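Local coordinates for Afp2 (Serratia entomophila, PDB 6RBN), which probably forms part of the contractile sheath of the anti-feeding prophage, a phage-tail-like injection system, as a member of the myovirus tail sheath protein family, at residues C[137-147]-C[212-222]. Sequence-based numbering, arbitrary orientation.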
ATOM      1  N   ILE C 137     -65.590 -88.736 -24.796  1.00 91.42           N
ATOM      2  CA  ILE C 137     -66.370 -87.933 -25.724  1.00 91.42           C
ATOM      3  C   ILE C 137     -66.535 -88.716 -27.019  1.00 91.42           C
ATOM      4  O   ILE C 137     -65.569 -89.285 -27.544  1.00 91.42           O
ATOM      5  CB  ILE C 137     -65.687 -86.577 -25.946  1.00 91.42           C
ATOM      6  CG1 ILE C 137     -65.593 -85.812 -24.629  1.00 91.42           C
ATOM      7  CG2 ILE C 137     -66.451 -85.750 -26.924  1.00 91.42           C
ATOM      8  CD1 ILE C 137     -64.759 -84.562 -24.715  1.00 91.42           C
ATOM      9  N   ALA C 138     -67.766 -88.755 -27.536  1.00 99.62           N
ATOM     10  CA  ALA C 138     -68.117 -89.689 -28.603  1.00 99.62           C
ATOM     11  C   ALA C 138     -67.530 -89.281 -29.950  1.00 99.62           C
ATOM     12  O   ALA C 138     -66.896 -90.096 -30.629  1.00 99.62           O
ATOM     13  CB  ALA C 138     -69.637 -89.812 -28.704  1.00 99.62           C
ATOM     14  N   GLY C 139     -67.731 -88.034 -30.355  1.00104.09           N
ATOM     15  CA  GLY C 139     -67.376 -87.569 -31.684  1.00104.09           C
ATOM     16  C   GLY C 139     -68.533 -86.961 -32.447  1.00104.09           C
ATOM     17  O   GLY C 139     -68.307 -86.169 -33.370  1.00104.09           O
ATOM     18  N   THR C 140     -69.763 -87.320 -32.095  1.00109.59           N
ATOM     19  CA  THR C 140     -70.971 -86.621 -32.524  1.00109.59           C
ATOM     20  C   THR C 140     -71.464 -85.692 -31.426  1.00109.59           C
ATOM     21  O   THR C 140     -72.668 -85.533 -31.210  1.00109.59           O
ATOM     22  CB  THR C 140     -72.055 -87.619 -32.914  1.00109.59           C
ATOM     23  OG1 THR C 140     -72.384 -88.433 -31.784  1.00109.59           O
ATOM     24  CG2 THR C 140     -71.567 -88.509 -34.042  1.00109.59           C
ATOM     25  N   ALA C 141     -70.522 -85.069 -30.716  1.00106.86           N
ATOM     26  CA  ALA C 141     -70.773 -84.553 -29.382  1.00106.86           C
ATOM     27  C   ALA C 141     -71.411 -83.173 -29.344  1.00106.86           C
ATOM     28  O   ALA C 141     -71.891 -82.787 -28.272  1.00106.86           O
ATOM     29  CB  ALA C 141     -69.469 -84.507 -28.594  1.00106.86           C
ATOM     30  N   LYS C 142     -71.446 -82.438 -30.481  1.00107.54           N
ATOM     31  CA  LYS C 142     -71.856 -81.033 -30.570  1.00107.54           C
ATOM     32  C   LYS C 142     -71.012 -80.194 -29.612  1.00107.54           C
ATOM     33  O   LYS C 142     -71.423 -79.958 -28.466  1.00107.54           O
ATOM     34  CB  LYS C 142     -73.359 -80.855 -30.315  1.00107.54           C
ATOM     35  CG  LYS C 142     -73.878 -79.440 -30.528  1.00107.54           C
ATOM     36  CD  LYS C 142     -73.721 -78.999 -31.973  1.00107.54           C
ATOM     37  CE  LYS C 142     -74.675 -79.744 -32.892  1.00107.54           C
ATOM     38  NZ  LYS C 142     -74.568 -79.265 -34.299  1.00107.54           N
ATOM     39  N   PRO C 143     -69.803 -79.797 -30.037  1.00101.64           N
ATOM     40  CA  PRO C 143     -68.765 -79.301 -29.104  1.00101.64           C
ATOM     41  C   PRO C 143     -69.136 -78.092 -28.250  1.00101.64           C
ATOM     42  O   PRO C 143     -68.457 -77.851 -27.244  1.00101.64           O
ATOM     43  CB  PRO C 143     -67.607 -78.949 -30.042  1.00101.64           C
ATOM     44  CG  PRO C 143     -68.244 -78.681 -31.349  1.00101.64           C
ATOM     45  CD  PRO C 143     -69.406 -79.619 -31.443  1.00101.64           C
ATOM     46  N   ASP C 144     -70.167 -77.325 -28.604  1.00104.15           N
ATOM     47  CA  ASP C 144     -70.623 -76.265 -27.717  1.00104.15           C
ATOM     48  C   ASP C 144     -71.388 -76.801 -26.518  1.00104.15           C
ATOM     49  O   ASP C 144     -71.500 -76.099 -25.508  1.00104.15           O
ATOM     50  CB  ASP C 144     -71.502 -75.279 -28.483  1.00104.15           C
ATOM     51  CG  ASP C 144     -70.726 -74.483 -29.506  1.00104.15           C
ATOM     52  OD1 ASP C 144     -69.517 -74.256 -29.290  1.00104.15           O
ATOM     53  OD2 ASP C 144     -71.323 -74.084 -30.527  1.00104.15           O
ATOM     54  N   GLU C 145     -71.913 -78.023 -26.603  1.00102.65           N
ATOM     55  CA  GLU C 145     -72.638 -78.608 -25.483  1.00102.65           C
ATOM     56  C   GLU C 145     -71.701 -79.281 -24.491  1.00102.65           C
ATOM     57  O   GLU C 145     -72.071 -79.479 -23.330  1.00102.65           O
ATOM     58  CB  GLU C 145     -73.675 -79.607 -25.995  1.00102.65           C
ATOM     59  CG  GLU C 145     -74.763 -78.980 -26.851  1.00102.65           C
ATOM     60  CD  GLU C 145     -75.676 -78.058 -26.062  1.00102.65           C
ATOM     61  OE1 GLU C 145     -75.920 -78.337 -24.870  1.00102.65           O
ATOM     62  OE2 GLU C 145     -76.143 -77.051 -26.633  1.00102.65           O
ATOM     63  N   VAL C 146     -70.497 -79.649 -24.932  1.00 96.50           N
ATOM     64  CA  VAL C 146     -69.490 -80.204 -24.031  1.00 96.50           C
ATOM     65  C   VAL C 146     -68.846 -79.129 -23.173  1.00 96.50           C
ATOM     66  O   VAL C 146     -68.532 -79.378 -22.002  1.00 96.50           O
ATOM     67  CB  VAL C 146     -68.445 -80.960 -24.879  1.00 96.50           C
ATOM     68  CG1 VAL C 146     -67.366 -81.599 -24.019  1.00 96.50           C
ATOM     69  CG2 VAL C 146     -69.123 -82.005 -25.742  1.00 96.50           C
ATOM     70  N   MET C 147     -68.705 -77.915 -23.703  1.00 93.34           N
ATOM     71  CA  MET C 147     -67.943 -76.850 -23.068  1.00 93.34           C
ATOM     72  C   MET C 147     -68.835 -75.830 -22.368  1.00 93.34           C
ATOM     73  O   MET C 147     -68.460 -74.665 -22.240  1.00 93.34           O
ATOM     74  CB  MET C 147     -67.076 -76.145 -24.108  1.00 93.34           C
ATOM     75  CG  MET C 147     -66.136 -77.063 -24.845  1.00 93.34           C
ATOM     76  SD  MET C 147     -65.029 -77.909 -23.721  1.00 93.34           S
ATOM     77  CE  MET C 147     -64.047 -76.530 -23.174  1.00 93.34           C
ATOM     78  N   PHE C 212     -60.257 -85.313 -34.197  1.00 84.84           N
ATOM     79  CA  PHE C 212     -61.075 -85.051 -33.021  1.00 84.84           C
ATOM     80  C   PHE C 212     -60.729 -83.709 -32.391  1.00 84.84           C
ATOM     81  O   PHE C 212     -61.623 -82.961 -31.986  1.00 84.84           O
ATOM     82  CB  PHE C 212     -60.902 -86.174 -32.003  1.00 84.84           C
ATOM     83  CG  PHE C 212     -61.708 -85.987 -30.754  1.00 84.84           C
ATOM     84  CD1 PHE C 212     -63.072 -86.202 -30.759  1.00 84.84           C
ATOM     85  CD2 PHE C 212     -61.099 -85.602 -29.572  1.00 84.84           C
ATOM     86  CE1 PHE C 212     -63.811 -86.029 -29.610  1.00 84.84           C
ATOM     87  CE2 PHE C 212     -61.830 -85.428 -28.425  1.00 84.84           C
ATOM     88  CZ  PHE C 212     -63.186 -85.643 -28.443  1.00 84.84           C
ATOM     89  N   GLN C 213     -59.437 -83.392 -32.297  1.00 79.16           N
ATOM     90  CA  GLN C 213     -59.001 -82.140 -31.690  1.00 79.16           C
ATOM     91  C   GLN C 213     -59.328 -80.935 -32.563  1.00 79.16           C
ATOM     92  O   GLN C 213     -59.494 -79.830 -32.037  1.00 79.16           O
ATOM     93  CB  GLN C 213     -57.499 -82.221 -31.399  1.00 79.16           C
ATOM     94  CG  GLN C 213     -56.910 -81.051 -30.629  1.00 79.16           C
ATOM     95  CD  GLN C 213     -55.476 -81.280 -30.243  1.00 79.16           C
ATOM     96  OE1 GLN C 213     -54.895 -82.311 -30.566  1.00 79.16           O
ATOM     97  NE2 GLN C 213     -54.892 -80.319 -29.544  1.00 79.16           N
ATOM     98  N   GLY C 214     -59.469 -81.131 -33.877  1.00 81.97           N
ATOM     99  CA  GLY C 214     -59.763 -80.035 -34.781  1.00 81.97           C
ATOM    100  C   GLY C 214     -61.117 -79.390 -34.572  1.00 81.97           C
ATOM    101  O   GLY C 214     -61.299 -78.225 -34.942  1.00 81.97           O
ATOM    102  N   LYS C 215     -62.069 -80.113 -33.983  1.00 86.11           N
ATOM    103  CA  LYS C 215     -63.350 -79.507 -33.647  1.00 86.11           C
ATOM    104  C   LYS C 215     -63.262 -78.662 -32.386  1.00 86.11           C
ATOM    105  O   LYS C 215     -64.049 -77.724 -32.220  1.00 86.11           O
ATOM    106  CB  LYS C 215     -64.417 -80.586 -33.458  1.00 86.11           C
ATOM    107  CG  LYS C 215     -64.771 -81.352 -34.716  1.00 86.11           C
ATOM    108  CD  LYS C 215     -65.942 -82.298 -34.475  1.00 86.11           C
ATOM    109  CE  LYS C 215     -65.480 -83.716 -34.166  1.00 86.11           C
ATOM    110  NZ  LYS C 215     -64.954 -83.862 -32.784  1.00 86.11           N
ATOM    111  N   TYR C 216     -62.321 -78.969 -31.499  1.00 85.40           N
ATOM    112  CA  TYR C 216     -62.254 -78.334 -30.194  1.00 85.40           C
ATOM    113  C   TYR C 216     -61.172 -77.278 -30.081  1.00 85.40           C
ATOM    114  O   TYR C 216     -61.075 -76.639 -29.034  1.00 85.40           O
ATOM    115  CB  TYR C 216     -62.026 -79.381 -29.105  1.00 85.40           C
ATOM    116  CG  TYR C 216     -63.192 -80.308 -28.929  1.00 85.40           C
ATOM    117  CD1 TYR C 216     -64.301 -79.919 -28.197  1.00 85.40           C
ATOM    118  CD2 TYR C 216     -63.194 -81.561 -29.515  1.00 85.40           C
ATOM    119  CE1 TYR C 216     -65.364 -80.767 -28.023  1.00 85.40           C
ATOM    120  CE2 TYR C 216     -64.262 -82.409 -29.364  1.00 85.40           C
ATOM    121  CZ  TYR C 216     -65.343 -82.005 -28.620  1.00 85.40           C
ATOM    122  OH  TYR C 216     -66.411 -82.847 -28.464  1.00 85.40           O
ATOM    123  N   ASN C 217     -60.357 -77.080 -31.111  1.00 81.92           N
ATOM    124  CA  ASN C 217     -59.264 -76.128 -31.000  1.00 81.92           C
ATOM    125  C   ASN C 217     -59.738 -74.684 -31.102  1.00 81.92           C
ATOM    126  O   ASN C 217     -58.988 -73.774 -30.739  1.00 81.92           O
ATOM    127  CB  ASN C 217     -58.238 -76.410 -32.089  1.00 81.92           C
ATOM    128  CG  ASN C 217     -56.874 -75.851 -31.770  1.00 81.92           C
ATOM    129  OD1 ASN C 217     -56.618 -75.412 -30.657  1.00 81.92           O
ATOM    130  ND2 ASN C 217     -56.002 -75.829 -32.761  1.00 81.92           N
ATOM    131  N   GLN C 218     -60.952 -74.450 -31.575  1.00 88.40           N
ATOM    132  CA  GLN C 218     -61.545 -73.124 -31.619  1.00 88.40           C
ATOM    133  C   GLN C 218     -62.444 -72.923 -30.408  1.00 88.40           C
ATOM    134  O   GLN C 218     -62.882 -73.877 -29.764  1.00 88.40           O
ATOM    135  CB  GLN C 218     -62.329 -72.923 -32.924  1.00 88.40           C
ATOM    136  CG  GLN C 218     -63.475 -73.915 -33.161  1.00 88.40           C
ATOM    137  CD  GLN C 218     -64.814 -73.448 -32.611  1.00 88.40           C
ATOM    138  OE1 GLN C 218     -65.095 -72.251 -32.555  1.00 88.40           O
ATOM    139  NE2 GLN C 218     -65.646 -74.396 -32.200  1.00 88.40           N
ATOM    140  N   GLY C 219     -62.722 -71.664 -30.108  1.00 84.88           N
ATOM    141  CA  GLY C 219     -63.702 -71.374 -29.077  1.00 84.88           C
ATOM    142  C   GLY C 219     -63.131 -71.552 -27.686  1.00 84.88           C
ATOM    143  O   GLY C 219     -62.369 -70.714 -27.193  1.00 84.88           O
ATOM    144  N   LYS C 220     -63.504 -72.649 -27.023  1.00 84.25           N
ATOM    145  CA  LYS C 220     -63.177 -72.782 -25.610  1.00 84.25           C
ATOM    146  C   LYS C 220     -62.132 -73.867 -25.356  1.00 84.25           C
ATOM    147  O   LYS C 220     -61.874 -74.214 -24.199  1.00 84.25           O
ATOM    148  CB  LYS C 220     -64.448 -73.027 -24.803  1.00 84.25           C
ATOM    149  CG  LYS C 220     -65.348 -71.803 -24.783  1.00 84.25           C
ATOM    150  CD  LYS C 220     -66.639 -72.041 -24.033  1.00 84.25           C
ATOM    151  CE  LYS C 220     -66.398 -72.102 -22.542  1.00 84.25           C
ATOM    152  NZ  LYS C 220     -67.675 -72.208 -21.789  1.00 84.25           N
ATOM    153  N   ALA C 221     -61.549 -74.431 -26.421  1.00 81.70           N
ATOM    154  CA  ALA C 221     -60.190 -74.981 -26.386  1.00 81.70           C
ATOM    155  C   ALA C 221     -59.903 -76.114 -25.401  1.00 81.70           C
ATOM    156  O   ALA C 221     -59.313 -75.856 -24.348  1.00 81.70           O
ATOM    157  CB  ALA C 221     -59.206 -73.847 -26.119  1.00 81.70           C
ATOM    158  N   LEU C 222     -60.374 -77.341 -25.676  1.00 80.71           N
ATOM    159  CA  LEU C 222     -60.129 -78.478 -24.791  1.00 80.71           C
ATOM    160  C   LEU C 222     -58.679 -78.804 -24.461  1.00 80.71           C
ATOM    161  O   LEU C 222     -58.457 -79.376 -23.393  1.00 80.71           O
ATOM    162  CB  LEU C 222     -60.759 -79.772 -25.330  1.00 80.71           C
ATOM    163  CG  LEU C 222     -62.187 -80.115 -24.942  1.00 80.71           C
ATOM    164  CD1 LEU C 222     -62.574 -81.443 -25.535  1.00 80.71           C
ATOM    165  CD2 LEU C 222     -62.247 -80.225 -23.454  1.00 80.71           C
TER
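Tyr216 of helix 210-216 meets Pro143 across the contact, with CB of Pro143 3.5 Å from CE1 of Tyr216. Both segments belong to the subtilisin-like domain of the phage tail sheath family. The contact packs a loop and the weakly bonded helical turn at 143-146 against helix 210-216 and the loop after it. The phenol OH of Tyr216 ends among aliphatic groups, 3.5 Å from CB of Ala141, with CG2 of Ile137 and of Val146 also near.

Ile137 is shared by three partners. Its CG2, anti to the backbone N, lies in the plane of the Phe212 ring, at the edge, 3.6 Å from CZ. Its CD1 meets CD1 of Leu222 tip to tip. Within 212-222, CE2 of Tyr216 lies over one face of Phe212, offset toward the rim. CD1 of Leu222 lies over a face of Tyr216, likewise offset toward the rim, so Phe212, Tyr216 and Leu222 pack on one another and all touch Ile137.

Met147 is buried. Bends at chi2 (-59°) and chi3 (-68°) fold its chain, and SD sits 3.6 Å from CD2 of Leu222. Val158 also touches it.

The rim at Lys215 and Gly139 is looser and partly open to solvent. Lys215 passes Gly139 with CE 3.8 Å from the carbonyl O of Gly139.

A type II' turn from Gln218 to Ala221 carries Lys220 back to 137-147. NZ of Lys220 hydrogen-bonds to the backbone O of Tyr150, outside the two segments. The same NZ of Lys220 donates to O of Met147 at 2.6 Å, almost in line with the carbonyl bond (176°).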